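Local coordinates for conserved hypothetical protein (Bacteroides thetaiotaomicron, PDB 2HQY) that is of unknown function but binds coenzyme A and is probably a GNAT-like acyl- or aminoacyltransferase, at residues 36-41 and 194-199; 158-163 and 218-223; 173-176 and 180-183. All coordinates share one frame; numbering follows the deposited sequence. Where two conformers were deposited one is given.

Contact 1 (36-41 and 194-199)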
ATOM      1  N   SER A  36      -7.838   1.816  -3.666  0.50  9.87           N
ATOM      2  CA  SER A  36      -8.108   0.874  -2.566  0.50 10.50           C
ATOM      3  C   SER A  36      -7.254  -0.385  -2.679  0.50 10.61           C
ATOM      4  O   SER A  36      -6.958  -1.020  -1.667  0.50 10.74           O
ATOM      5  CB  SER A  36      -9.599   0.473  -2.491  0.50 10.08           C
ATOM      6  OG  SER A  36     -10.449   1.581  -2.213  0.50  7.76           O
ATOM      7  N   TRP A  37      -6.871  -0.743  -3.911  1.00 10.81           N
ATOM      8  CA  TRP A  37      -5.998  -1.911  -4.140  1.00 11.38           C
ATOM      9  C   TRP A  37      -4.511  -1.580  -4.302  1.00 10.73           C
ATOM     10  O   TRP A  37      -3.680  -2.476  -4.548  1.00 10.30           O
ATOM     11  CB  TRP A  37      -6.523  -2.777  -5.314  1.00 12.09           C
ATOM     12  CG  TRP A  37      -7.787  -3.544  -4.910  1.00 12.63           C
ATOM     13  CD1 TRP A  37      -9.077  -3.101  -4.984  1.00 14.78           C
ATOM     14  CD2 TRP A  37      -7.840  -4.845  -4.313  1.00 13.66           C
ATOM     15  NE1 TRP A  37      -9.941  -4.066  -4.491  1.00 14.03           N
ATOM     16  CE2 TRP A  37      -9.208  -5.146  -4.074  1.00 13.65           C
ATOM     17  CE3 TRP A  37      -6.870  -5.802  -3.989  1.00 15.25           C
ATOM     18  CZ2 TRP A  37      -9.624  -6.359  -3.505  1.00 13.53           C
ATOM     19  CZ3 TRP A  37      -7.286  -7.022  -3.431  1.00 16.21           C
ATOM     20  CH2 TRP A  37      -8.661  -7.281  -3.194  1.00 13.84           C
ATOM     21  N   ARG A  38      -4.164  -0.294  -4.159  1.00  9.94           N
ATOM     22  CA  ARG A  38      -2.763   0.128  -4.283  1.00 10.48           C
ATOM     23  C   ARG A  38      -1.847  -0.617  -3.278  1.00 10.99           C
ATOM     24  O   ARG A  38      -0.668  -0.863  -3.549  1.00 10.64           O
ATOM     25  CB  ARG A  38      -2.668   1.640  -4.069  1.00 10.02           C
ATOM     26  CG  ARG A  38      -1.253   2.252  -4.309  1.00 10.12           C
ATOM     27  CD  ARG A  38      -1.208   3.692  -3.779  1.00 11.87           C
ATOM     28  NE  ARG A  38      -1.486   3.684  -2.345  1.00 13.70           N
ATOM     29  CZ  ARG A  38      -2.039   4.674  -1.660  1.00 17.07           C
ATOM     30  NH1 ARG A  38      -2.352   5.824  -2.261  1.00 15.47           N
ATOM     31  NH2 ARG A  38      -2.245   4.504  -0.344  1.00 17.44           N
ATOM     32  N   PHE A  39      -2.401  -0.956  -2.113  1.00 10.01           N
ATOM     33  CA  PHE A  39      -1.625  -1.615  -1.051  1.00 10.03           C
ATOM     34  C   PHE A  39      -1.091  -2.958  -1.588  1.00  9.24           C
ATOM     35  O   PHE A  39      -0.088  -3.441  -1.117  1.00 10.55           O
ATOM     36  CB  PHE A  39      -2.486  -1.877   0.189  1.00 10.55           C
ATOM     37  CG  PHE A  39      -3.343  -3.095   0.055  1.00 10.65           C
ATOM     38  CD1 PHE A  39      -2.879  -4.353   0.479  1.00 11.21           C
ATOM     39  CD2 PHE A  39      -4.592  -3.016  -0.591  1.00 12.14           C
ATOM     40  CE1 PHE A  39      -3.680  -5.533   0.286  1.00 10.42           C
ATOM     41  CE2 PHE A  39      -5.383  -4.190  -0.820  1.00 11.38           C
ATOM     42  CZ  PHE A  39      -4.921  -5.448  -0.367  1.00 10.62           C
ATOM     43  N   LEU A  40      -1.785  -3.552  -2.563  1.00  9.04           N
ATOM     44  CA  LEU A  40      -1.377  -4.880  -3.038  1.00  9.73           C
ATOM     45  C   LEU A  40      -0.417  -4.775  -4.238  1.00 10.41           C
ATOM     46  O   LEU A  40       0.467  -5.641  -4.437  1.00 10.86           O
ATOM     47  CB  LEU A  40      -2.613  -5.699  -3.412  1.00  8.82           C
ATOM     48  CG  LEU A  40      -2.380  -7.189  -3.757  1.00  9.30           C
ATOM     49  CD1 LEU A  40      -1.657  -7.896  -2.589  1.00 12.79           C
ATOM     50  CD2 LEU A  40      -3.722  -7.868  -4.045  1.00 11.01           C
ATOM     51  N   TYR A  41      -0.628  -3.759  -5.069  1.00 10.85           N
ATOM     52  CA  TYR A  41       0.071  -3.670  -6.380  1.00 12.39           C
ATOM     53  C   TYR A  41       1.083  -2.543  -6.529  1.00 13.32           C
ATOM     54  O   TYR A  41       1.663  -2.370  -7.604  1.00 13.62           O
ATOM     55  CB  TYR A  41      -0.974  -3.524  -7.489  1.00 12.95           C
ATOM     56  CG  TYR A  41      -1.961  -4.665  -7.502  1.00 14.28           C
ATOM     57  CD1 TYR A  41      -1.520  -5.986  -7.671  1.00 15.04           C
ATOM     58  CD2 TYR A  41      -3.330  -4.430  -7.352  1.00 14.83           C
ATOM     59  CE1 TYR A  41      -2.445  -7.055  -7.681  1.00 16.65           C
ATOM     60  CE2 TYR A  41      -4.257  -5.490  -7.359  1.00 17.06           C
ATOM     61  CZ  TYR A  41      -3.800  -6.790  -7.520  1.00 16.38           C
ATOM     62  OH  TYR A  41      -4.702  -7.845  -7.533  1.00 18.00           O
ATOM     63  N   LEU A 194     -11.312  -2.774   1.300  1.00 10.35           N
ATOM     64  CA  LEU A 194     -12.619  -2.313   1.781  1.00 11.51           C
ATOM     65  C   LEU A 194     -12.447  -1.249   2.868  1.00 10.70           C
ATOM     66  O   LEU A 194     -13.120  -0.224   2.869  1.00 11.37           O
ATOM     67  CB  LEU A 194     -13.382  -3.542   2.306  1.00 11.17           C
ATOM     68  CG  LEU A 194     -14.832  -3.435   2.723  1.00 16.40           C
ATOM     69  CD1 LEU A 194     -15.448  -4.876   2.673  1.00 17.02           C
ATOM     70  CD2 LEU A 194     -14.865  -2.857   4.147  1.00 18.54           C
ATOM     71  N   ILE A 195     -11.537  -1.508   3.783  1.00 11.77           N
ATOM     72  CA  ILE A 195     -11.301  -0.594   4.889  1.00 11.41           C
ATOM     73  C   ILE A 195     -10.717   0.745   4.381  1.00 11.51           C
ATOM     74  O   ILE A 195     -11.127   1.822   4.836  1.00 11.02           O
ATOM     75  CB  ILE A 195     -10.430  -1.260   5.965  1.00 12.50           C
ATOM     76  CG1 ILE A 195     -11.264  -2.348   6.717  1.00 13.21           C
ATOM     77  CG2 ILE A 195      -9.794  -0.167   6.869  1.00 11.86           C
ATOM     78  CD1 ILE A 195     -10.433  -3.189   7.682  1.00 13.84           C
ATOM     79  N   TYR A 196      -9.778   0.690   3.440  1.00 10.78           N
ATOM     80  CA  TYR A 196      -9.265   1.943   2.839  1.00 11.21           C
ATOM     81  C   TYR A 196     -10.424   2.732   2.223  1.00 11.28           C
ATOM     82  O   TYR A 196     -10.532   3.942   2.412  1.00 11.22           O
ATOM     83  CB  TYR A 196      -8.206   1.630   1.777  1.00 11.59           C
ATOM     84  CG  TYR A 196      -7.692   2.854   1.052  1.00 11.28           C
ATOM     85  CD1 TYR A 196      -6.482   3.453   1.408  1.00 12.86           C
ATOM     86  CD2 TYR A 196      -8.424   3.402   0.001  1.00 10.16           C
ATOM     87  CE1 TYR A 196      -6.015   4.569   0.714  1.00 12.55           C
ATOM     88  CE2 TYR A 196      -7.981   4.523  -0.698  1.00 12.29           C
ATOM     89  CZ  TYR A 196      -6.779   5.084  -0.359  1.00 12.48           C
ATOM     90  OH  TYR A 196      -6.347   6.211  -1.042  1.00 13.24           O
ATOM     91  N   ALA A 197     -11.280   2.048   1.469  1.00 10.16           N
ATOM     92  CA  ALA A 197     -12.437   2.709   0.842  1.00 10.33           C
ATOM     93  C   ALA A 197     -13.363   3.369   1.842  1.00 11.11           C
ATOM     94  O   ALA A 197     -13.807   4.521   1.639  1.00 10.31           O
ATOM     95  CB  ALA A 197     -13.226   1.712   0.002  1.00  9.67           C
ATOM     96  N   LEU A 198     -13.689   2.645   2.914  1.00 10.83           N
ATOM     97  CA  LEU A 198     -14.555   3.215   3.982  1.00 10.90           C
ATOM     98  C   LEU A 198     -13.892   4.400   4.689  1.00 11.62           C
ATOM     99  O   LEU A 198     -14.525   5.448   4.925  1.00 12.35           O
ATOM    100  CB  LEU A 198     -14.956   2.117   4.999  1.00 11.69           C
ATOM    101  CG  LEU A 198     -16.017   1.104   4.451  1.00 12.10           C
ATOM    102  CD1 LEU A 198     -16.267   0.003   5.497  1.00 12.97           C
ATOM    103  CD2 LEU A 198     -17.368   1.764   4.044  1.00 13.90           C
ATOM    104  N   HIS A 199     -12.611   4.251   5.039  1.00 11.60           N
ATOM    105  CA  HIS A 199     -11.898   5.344   5.691  1.00 11.31           C
ATOM    106  C   HIS A 199     -11.796   6.613   4.801  1.00 12.28           C
ATOM    107  O   HIS A 199     -11.700   7.736   5.310  1.00 11.96           O
ATOM    108  CB  HIS A 199     -10.461   4.935   5.996  1.00 11.25           C
ATOM    109  CG  HIS A 199     -10.274   3.955   7.123  1.00 12.02           C
ATOM    110  ND1 HIS A 199      -9.158   3.152   7.299  1.00 16.52           N
ATOM    111  CD2 HIS A 199     -11.154   3.582   8.082  1.00 10.89           C
ATOM    112  CE1 HIS A 199      -9.343   2.372   8.352  1.00 11.90           C
ATOM    113  NE2 HIS A 199     -10.547   2.612   8.841  1.00 15.94           N
TER
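Ser36, at the end of helix 31-36, lies against Tyr196 and Ala197 of helix 185-199. In the conformer described, its OG is anti to the carbonyl carbon (chi1 -63°) and bonds Ser32 O one turn back; the same oxygen stands 3.5 Å from Tyr196 CD2 and 3.6 Å from Ala197 CB, touching both the phenol ring and the small alanine. The backbone is just as close, with Ser36 CA 3.6 Å from Tyr196 CD2. The contact thus joins the N-terminal half of the chain to helix 185-199, probably the second helix of a GNAT-like unit that binds coenzyme A, and it is part of the interface with the second subunit. Trp37 turns its side chain to the same helix one and two turns earlier, at Ala193 and Asn189. Further along, Arg38 bends at chi3 (60°) and brings NH2 to 3.9 Å from Tyr196 CE1, the guanidinium and ring planes standing 85° apart. No hydrogen bond links the two side chains directly. Asp6 of the second subunit serves both instead, in a salt bridge with Arg38 NH1 and a hydrogen bond with Tyr196 OH, while Ile7 O also accepts from Arg38 NH1.

Contact 2 (158-163 and 218-223)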
ATOM      1  N   THR A 158     -30.608   2.757   4.521  1.00 13.85           N
ATOM      2  CA  THR A 158     -30.035   4.090   4.622  0.50 14.75           C
ATOM      3  C   THR A 158     -28.824   4.219   3.697  1.00 14.87           C
ATOM      4  O   THR A 158     -28.079   3.227   3.520  1.00 16.03           O
ATOM      5  CB  THR A 158     -29.563   4.404   6.062  0.50 15.31           C
ATOM      6  OG1 THR A 158     -28.804   3.298   6.571  0.50 16.18           O
ATOM      7  CG2 THR A 158     -30.743   4.707   6.994  0.50 14.89           C
ATOM      8  N   PRO A 159     -28.594   5.434   3.141  1.00 14.99           N
ATOM      9  CA  PRO A 159     -27.347   5.679   2.438  1.00 14.90           C
ATOM     10  C   PRO A 159     -26.181   5.619   3.427  1.00 14.90           C
ATOM     11  O   PRO A 159     -26.371   5.832   4.640  1.00 14.86           O
ATOM     12  CB  PRO A 159     -27.505   7.112   1.902  1.00 16.00           C
ATOM     13  CG  PRO A 159     -28.983   7.386   1.959  1.00 17.69           C
ATOM     14  CD  PRO A 159     -29.477   6.628   3.126  1.00 14.63           C
ATOM     15  N   ILE A 160     -24.999   5.307   2.930  1.00 13.48           N
ATOM     16  CA  ILE A 160     -23.808   5.426   3.761  1.00 14.00           C
ATOM     17  C   ILE A 160     -23.491   6.916   3.939  1.00 15.92           C
ATOM     18  O   ILE A 160     -23.356   7.657   2.961  1.00 16.47           O
ATOM     19  CB  ILE A 160     -22.575   4.664   3.198  1.00 13.67           C
ATOM     20  CG1 ILE A 160     -22.819   3.136   3.237  1.00 12.69           C
ATOM     21  CG2 ILE A 160     -21.335   5.004   4.029  1.00 12.84           C
ATOM     22  CD1 ILE A 160     -21.711   2.295   2.586  1.00 13.60           C
ATOM     23  N   THR A 161     -23.465   7.354   5.199  1.00 16.92           N
ATOM     24  CA  THR A 161     -23.106   8.724   5.551  1.00 17.88           C
ATOM     25  C   THR A 161     -21.896   8.613   6.470  1.00 18.02           C
ATOM     26  O   THR A 161     -21.586   7.499   6.982  1.00 16.68           O
ATOM     27  CB  THR A 161     -24.238   9.425   6.339  1.00 18.33           C
ATOM     28  OG1 THR A 161     -24.597   8.586   7.438  1.00 20.40           O
ATOM     29  CG2 THR A 161     -25.451   9.663   5.447  1.00 19.34           C
ATOM     30  N   PRO A 162     -21.199   9.744   6.698  1.00 18.87           N
ATOM     31  CA  PRO A 162     -20.040   9.719   7.601  1.00 19.65           C
ATOM     32  C   PRO A 162     -20.303   9.092   8.952  1.00 19.02           C
ATOM     33  O   PRO A 162     -19.475   8.309   9.397  1.00 18.31           O
ATOM     34  CB  PRO A 162     -19.648  11.213   7.713  1.00 19.86           C
ATOM     35  CG  PRO A 162     -19.979  11.736   6.335  1.00 21.01           C
ATOM     36  CD  PRO A 162     -21.347  11.082   6.077  1.00 19.91           C
ATOM     37  N   ASP A 163     -21.446   9.379   9.581  1.00 18.90           N
ATOM     38  CA  ASP A 163     -21.725   8.813  10.902  1.00 19.78           C
ATOM     39  C   ASP A 163     -22.020   7.314  10.891  1.00 18.59           C
ATOM     40  O   ASP A 163     -22.010   6.671  11.946  1.00 18.11           O
ATOM     41  CB  ASP A 163     -22.897   9.528  11.585  1.00 20.09           C
ATOM     42  CG  ASP A 163     -23.004   9.174  13.075  1.00 26.08           C
ATOM     43  OD1 ASP A 163     -21.946   9.143  13.798  1.00 27.60           O
ATOM     44  OD2 ASP A 163     -24.146   8.901  13.532  1.00 29.68           O
ATOM     45  N   VAL A 218     -27.354  -5.153   9.005  1.00 14.36           N
ATOM     46  CA  VAL A 218     -27.265  -6.518   8.492  1.00 14.21           C
ATOM     47  C   VAL A 218     -26.661  -6.624   7.082  1.00 13.56           C
ATOM     48  O   VAL A 218     -26.440  -7.719   6.593  1.00 14.36           O
ATOM     49  CB  VAL A 218     -28.645  -7.267   8.506  1.00 15.08           C
ATOM     50  CG1 VAL A 218     -29.168  -7.427   9.934  1.00 14.70           C
ATOM     51  CG2 VAL A 218     -29.671  -6.609   7.552  1.00 14.01           C
ATOM     52  N   ALA A 219     -26.434  -5.495   6.415  1.00 13.37           N
ATOM     53  CA  ALA A 219     -25.766  -5.511   5.102  1.00 11.78           C
ATOM     54  C   ALA A 219     -25.272  -4.115   4.773  1.00 11.44           C
ATOM     55  O   ALA A 219     -25.836  -3.142   5.278  1.00 10.37           O
ATOM     56  CB  ALA A 219     -26.723  -5.984   4.003  1.00 12.05           C
ATOM     57  N   PHE A 220     -24.218  -4.022   3.953  1.00 10.57           N
ATOM     58  CA  PHE A 220     -23.870  -2.736   3.322  1.00  9.95           C
ATOM     59  C   PHE A 220     -23.262  -2.989   1.946  1.00 10.61           C
ATOM     60  O   PHE A 220     -22.833  -4.123   1.630  1.00 10.80           O
ATOM     61  CB  PHE A 220     -22.946  -1.884   4.216  1.00 10.68           C
ATOM     62  CG  PHE A 220     -21.534  -2.409   4.304  1.00 12.52           C
ATOM     63  CD1 PHE A 220     -20.560  -1.974   3.393  1.00 13.68           C
ATOM     64  CD2 PHE A 220     -21.190  -3.341   5.300  1.00 12.36           C
ATOM     65  CE1 PHE A 220     -19.243  -2.476   3.444  1.00 15.48           C
ATOM     66  CE2 PHE A 220     -19.870  -3.831   5.374  1.00 12.37           C
ATOM     67  CZ  PHE A 220     -18.903  -3.395   4.423  1.00 12.40           C
ATOM     68  N   THR A 221     -23.219  -1.941   1.139  1.00  9.77           N
ATOM     69  CA  THR A 221     -22.709  -2.034  -0.238  1.00 10.98           C
ATOM     70  C   THR A 221     -22.234  -0.670  -0.631  1.00 11.17           C
ATOM     71  O   THR A 221     -22.765   0.324  -0.115  1.00 10.73           O
ATOM     72  CB  THR A 221     -23.823  -2.564  -1.215  1.00 12.48           C
ATOM     73  OG1 THR A 221     -23.269  -2.816  -2.507  1.00 13.67           O
ATOM     74  CG2 THR A 221     -25.007  -1.597  -1.339  1.00 11.97           C
ATOM     75  N   PHE A 222     -21.235  -0.598  -1.517  1.00 10.55           N
ATOM     76  CA  PHE A 222     -20.817   0.685  -2.051  1.00 11.15           C
ATOM     77  C   PHE A 222     -20.187   0.516  -3.431  1.00 11.30           C
ATOM     78  O   PHE A 222     -19.828  -0.624  -3.857  1.00 10.90           O
ATOM     79  CB  PHE A 222     -19.895   1.452  -1.075  1.00 10.27           C
ATOM     80  CG  PHE A 222     -18.592   0.771  -0.737  1.00 10.48           C
ATOM     81  CD1 PHE A 222     -17.550   0.704  -1.688  1.00 12.17           C
ATOM     82  CD2 PHE A 222     -18.350   0.335   0.568  1.00 12.54           C
ATOM     83  CE1 PHE A 222     -16.302   0.141  -1.341  1.00 13.74           C
ATOM     84  CE2 PHE A 222     -17.121  -0.237   0.921  1.00 11.12           C
ATOM     85  CZ  PHE A 222     -16.090  -0.315  -0.031  1.00 11.89           C
ATOM     86  N   GLY A 223     -20.095   1.636  -4.140  1.00 11.21           N
ATOM     87  CA  GLY A 223     -19.503   1.664  -5.464  1.00 10.77           C
ATOM     88  C   GLY A 223     -19.458   3.075  -5.978  1.00 11.03           C
ATOM     89  O   GLY A 223     -19.756   4.029  -5.254  1.00 11.19           O
TER
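Ile160 carries this contact alone on its side, reaching from just past the end of strand 156-159 to Phe220, Thr221 and Phe222 of strand 216-227. The two backbones are not neighbours: the closest CA atoms, those of Ile160 and Phe222, are 8.1 Å apart, and strand 207-213 pairs with both strands. From CB, which points toward the far strand, the CG2 branch runs anti to the backbone N while CG1 lies anti to the carbonyl carbon (chi1 -67°). Ile160 CG1 comes to 4.4 Å from Thr221 O, and the extended second torsion carries the chain onward. CD1 does the touching. Ile160 CD1 sits 3.5 Å from Thr221 O, meets Phe222 CB at 4.2 Å near the plane of that ring and at its edge, and approaches Phe220 CD1 at 4.5 Å. The two phenylalanines project from the same face of their strand, with Phe222 CE2 at the edge of the Phe220 ring, 4.0 Å from Phe220 CE1. Cys168 of helix 165-179 packs on both Ile160 and Phe220. Thr221 instead turns to Ile249 and Phe253 of helix 245-256, its OG1 bonded to Val235 O. This packing of apolar side chains between mostly antiparallel strands and helix 165-179, with helix 245-256 behind, is consistent with the GNAT fold, as expected for the acetyltransferase clan.

Contact 3 (173-176 and 180-183). With COA (coenzyme A), chain C.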
ATOM      1  N   ALA A 173     -15.921  -6.451  10.279  1.00 14.82           N
ATOM      2  CA  ALA A 173     -15.112  -7.136  11.312  1.00 16.03           C
ATOM      3  C   ALA A 173     -15.803  -8.443  11.728  1.00 16.31           C
ATOM      4  O   ALA A 173     -15.151  -9.464  11.913  1.00 16.90           O
ATOM      5  CB  ALA A 173     -14.896  -6.221  12.520  1.00 15.17           C
ATOM      6  N   GLU A 174     -17.129  -8.424  11.814  1.00 16.17           N
ATOM      7  CA  GLU A 174     -17.865  -9.637  12.160  1.00 17.52           C
ATOM      8  C   GLU A 174     -17.773 -10.649  11.037  1.00 16.81           C
ATOM      9  O   GLU A 174     -17.555 -11.831  11.284  1.00 17.14           O
ATOM     10  CB  GLU A 174     -19.335  -9.334  12.438  1.00 17.80           C
ATOM     11  CG  GLU A 174     -19.527  -8.516  13.717  1.00 22.60           C
ATOM     12  CD  GLU A 174     -20.974  -8.535  14.217  1.00 31.80           C
ATOM     13  OE1 GLU A 174     -21.742  -9.475  13.856  1.00 36.27           O
ATOM     14  OE2 GLU A 174     -21.338  -7.606  14.980  1.00 35.97           O
ATOM     15  N   TRP A 175     -17.941 -10.171   9.807  1.00 15.75           N
ATOM     16  CA  TRP A 175     -17.903 -11.038   8.623  1.00 15.76           C
ATOM     17  C   TRP A 175     -16.526 -11.687   8.486  1.00 15.71           C
ATOM     18  O   TRP A 175     -16.405 -12.877   8.158  1.00 14.71           O
ATOM     19  CB  TRP A 175     -18.234 -10.195   7.373  1.00 16.10           C
ATOM     20  CG  TRP A 175     -18.471 -11.010   6.149  1.00 15.02           C
ATOM     21  CD1 TRP A 175     -19.676 -11.446   5.662  1.00 15.94           C
ATOM     22  CD2 TRP A 175     -17.473 -11.483   5.241  1.00 16.07           C
ATOM     23  NE1 TRP A 175     -19.482 -12.175   4.501  1.00 15.11           N
ATOM     24  CE2 TRP A 175     -18.141 -12.213   4.225  1.00 14.97           C
ATOM     25  CE3 TRP A 175     -16.074 -11.369   5.191  1.00 16.10           C
ATOM     26  CZ2 TRP A 175     -17.459 -12.820   3.156  1.00 16.60           C
ATOM     27  CZ3 TRP A 175     -15.384 -11.985   4.135  1.00 17.82           C
ATOM     28  CH2 TRP A 175     -16.091 -12.704   3.126  1.00 15.72           C
ATOM     29  N   CYS A 176     -15.486 -10.904   8.743  1.00 15.36           N
ATOM     30  CA  CYS A 176     -14.111 -11.428   8.637  1.00 16.85           C
ATOM     31  C   CYS A 176     -13.775 -12.420   9.763  1.00 17.12           C
ATOM     32  O   CYS A 176     -12.943 -13.336   9.572  1.00 16.70           O
ATOM     33  CB  CYS A 176     -13.114 -10.277   8.592  1.00 17.43           C
ATOM     34  SG  CYS A 176     -12.844  -9.805   6.843  1.00 20.38           S
ATOM     35  N   ASN A 180     -12.650 -15.938   8.457  1.00 16.01           N
ATOM     36  CA  ASN A 180     -11.199 -16.086   8.647  1.00 15.15           C
ATOM     37  C   ASN A 180     -10.363 -15.262   7.666  1.00 14.98           C
ATOM     38  O   ASN A 180      -9.420 -15.772   7.021  1.00 14.78           O
ATOM     39  CB  ASN A 180     -10.768 -17.574   8.625  1.00 14.29           C
ATOM     40  CG  ASN A 180      -9.384 -17.778   9.234  1.00 17.42           C
ATOM     41  OD1 ASN A 180      -8.775 -16.823   9.762  1.00 15.70           O
ATOM     42  ND2 ASN A 180      -8.872 -19.015   9.160  1.00 16.07           N
ATOM     43  N   CYS A 181     -10.679 -13.972   7.569  1.00 14.93           N
ATOM     44  CA  CYS A 181      -9.853 -13.098   6.732  1.00 15.40           C
ATOM     45  C   CYS A 181      -8.408 -12.998   7.197  1.00 15.42           C
ATOM     46  O   CYS A 181      -7.532 -12.694   6.386  1.00 15.40           O
ATOM     47  CB  CYS A 181     -10.443 -11.695   6.639  1.00 16.64           C
ATOM     48  SG  CYS A 181     -12.140 -11.669   5.966  1.00 17.27           S
ATOM     49  N   ASP A 182      -8.153 -13.195   8.486  1.00 15.13           N
ATOM     50  CA  ASP A 182      -6.755 -13.192   8.979  1.00 16.45           C
ATOM     51  C   ASP A 182      -5.862 -14.221   8.272  1.00 16.65           C
ATOM     52  O   ASP A 182      -4.647 -13.987   8.133  1.00 16.22           O
ATOM     53  CB  ASP A 182      -6.701 -13.471  10.490  1.00 16.08           C
ATOM     54  CG  ASP A 182      -7.185 -12.291  11.327  1.00 18.14           C
ATOM     55  OD1 ASP A 182      -7.488 -11.211  10.752  1.00 16.12           O
ATOM     56  OD2 ASP A 182      -7.257 -12.442  12.571  1.00 19.70           O
ATOM     57  N   GLN A 183      -6.427 -15.364   7.877  1.00 15.11           N
ATOM     58  CA  GLN A 183      -5.629 -16.389   7.192  1.00 16.33           C
ATOM     59  C   GLN A 183      -5.948 -16.627   5.720  1.00 15.95           C
ATOM     60  O   GLN A 183      -5.094 -17.146   5.004  1.00 16.03           O
ATOM     61  CB  GLN A 183      -5.659 -17.708   7.954  1.00 16.54           C
ATOM     62  CG  GLN A 183      -5.070 -17.569   9.357  1.00 17.45           C
ATOM     63  CD  GLN A 183      -5.134 -18.881  10.096  1.00 19.49           C
ATOM     64  OE1 GLN A 183      -6.183 -19.509  10.170  1.00 17.66           O
ATOM     65  NE2 GLN A 183      -4.009 -19.299  10.638  1.00 19.95           N
TER
HETATM   66  N1A COA C1001     -13.883 -11.642  -2.078  1.00 35.82           N
HETATM   67  C2A COA C1001     -15.059 -11.329  -1.500  1.00 36.21           C
HETATM   68  N3A COA C1001     -15.863 -12.279  -0.999  1.00 35.39           N
HETATM   69  C4A COA C1001     -15.499 -13.592  -1.063  1.00 36.04           C
HETATM   70  C5A COA C1001     -14.289 -13.945  -1.652  1.00 36.13           C
HETATM   71  C6A COA C1001     -13.468 -12.931  -2.166  1.00 35.69           C
HETATM   72  N6A COA C1001     -12.272 -13.193  -2.750  1.00 35.04           N
HETATM   73  N7A COA C1001     -14.203 -15.298  -1.568  1.00 36.56           N
HETATM   74  C8A COA C1001     -15.314 -15.763  -0.944  1.00 35.61           C
HETATM   75  N9A COA C1001     -16.110 -14.722  -0.662  1.00 35.53           N
HETATM   76  C1B COA C1001     -17.403 -14.751   0.079  1.00 35.55           C
HETATM   77  C2B COA C1001     -18.667 -15.336  -0.541  1.00 35.04           C
HETATM   78  O2B COA C1001     -19.397 -14.336  -1.249  1.00 34.92           O
HETATM   79  C3B COA C1001     -19.425 -15.723   0.720  1.00 35.22           C
HETATM   80  O3B COA C1001     -20.086 -14.591   1.294  1.00 32.98           O
HETATM   81  P3B COA C1001     -21.381 -14.775   2.238  1.00 33.99           P
HETATM   82  O7A COA C1001     -22.486 -15.069   1.225  1.00 32.14           O
HETATM   83  O8A COA C1001     -21.493 -13.468   3.012  1.00 29.00           O
HETATM   84  O9A COA C1001     -21.108 -15.960   3.138  1.00 34.85           O
HETATM   85  C4B COA C1001     -18.361 -16.165   1.711  1.00 38.17           C
HETATM   86  O4B COA C1001     -17.169 -15.489   1.298  1.00 35.52           O
HETATM   87  C5B COA C1001     -18.166 -17.687   1.723  1.00 44.42           C
HETATM   88  O5B COA C1001     -18.629 -18.225   0.475  1.00 54.35           O
HETATM   89  P1A COA C1001     -17.921 -19.410  -0.381  1.00 59.56           P
HETATM   90  O1A COA C1001     -18.414 -19.294  -1.807  1.00 60.23           O
HETATM   91  O2A COA C1001     -16.421 -19.455  -0.120  1.00 60.30           O
HETATM   92  O3A COA C1001     -18.638 -20.701   0.278  1.00 63.77           O
HETATM   93  O4A COA C1001     -19.246 -22.234   2.199  1.00 67.57           O
HETATM   94  O5A COA C1001     -17.144 -20.679   2.375  1.00 67.55           O
HETATM   95  O   HOH W   1     -10.107 -13.476  10.710  1.00 22.11           O
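The end of helix 165-179 and the loop leaving it, beside the coenzyme A pocket, are tied together by the disulfide between Cys176 and Cys181. Cys176 SG and Cys181 SG are 2.2 Å apart with a chi3 of -75°. Cys181 N also donates to Cys176 O at 3.1 Å, in the carbonyl plane on a lone pair, a 6→1 bond closing the helix end round Asn180, whose phi is positive. A water donates a hydrogen bond to Cys176 O and accepts one from Asp182 N. Asn180 ND2 makes a nearly straight bond of 2.9 Å to Gln183 OE1. Trp175 links this helix end to coenzyme A. With CG anti to the backbone N (chi1 -169°), the Trp175 indole meets Cys181 SG edge-on, CZ3 being 3.7 Å from the sulfur, while NE1 donates at 2.8 Å and 177° to coenzyme A phosphate oxygen O8A, at the indole edge near the ring plane. Trp175 CZ2 approaches O4B of the ribose at 3.3 Å. A leucine in place of Trp175 would probably leave the 3'-phosphate without this donor and open a gap between the ribose and the disulfide. Tyr246 OH also holds coenzyme A, and Lys237 makes a cation-pi contact with the indole.

In the fold
Contacts 1 and 2 meet directly through the rings of strand 216-227: Ala197 CB is 3.5 Å from Phe222 CZ and Leu198 CD2 is 3.7 Å from Phe222 CE2, although their centres are about 17 Å apart. Contact 3 touches neither, its nearest atoms lying about 7 Å from each. Helices join it to them: helix 165-179 packs on Ile160 and Phe220 of contact 2 before reaching Trp175, and helix 185-199 follows the 180-183 loop and leads to contact 1. Only contact 3 touches coenzyme A; the side chain of Phe220 is about 10 Å from the ligand and that of Ser36 about 13 Å.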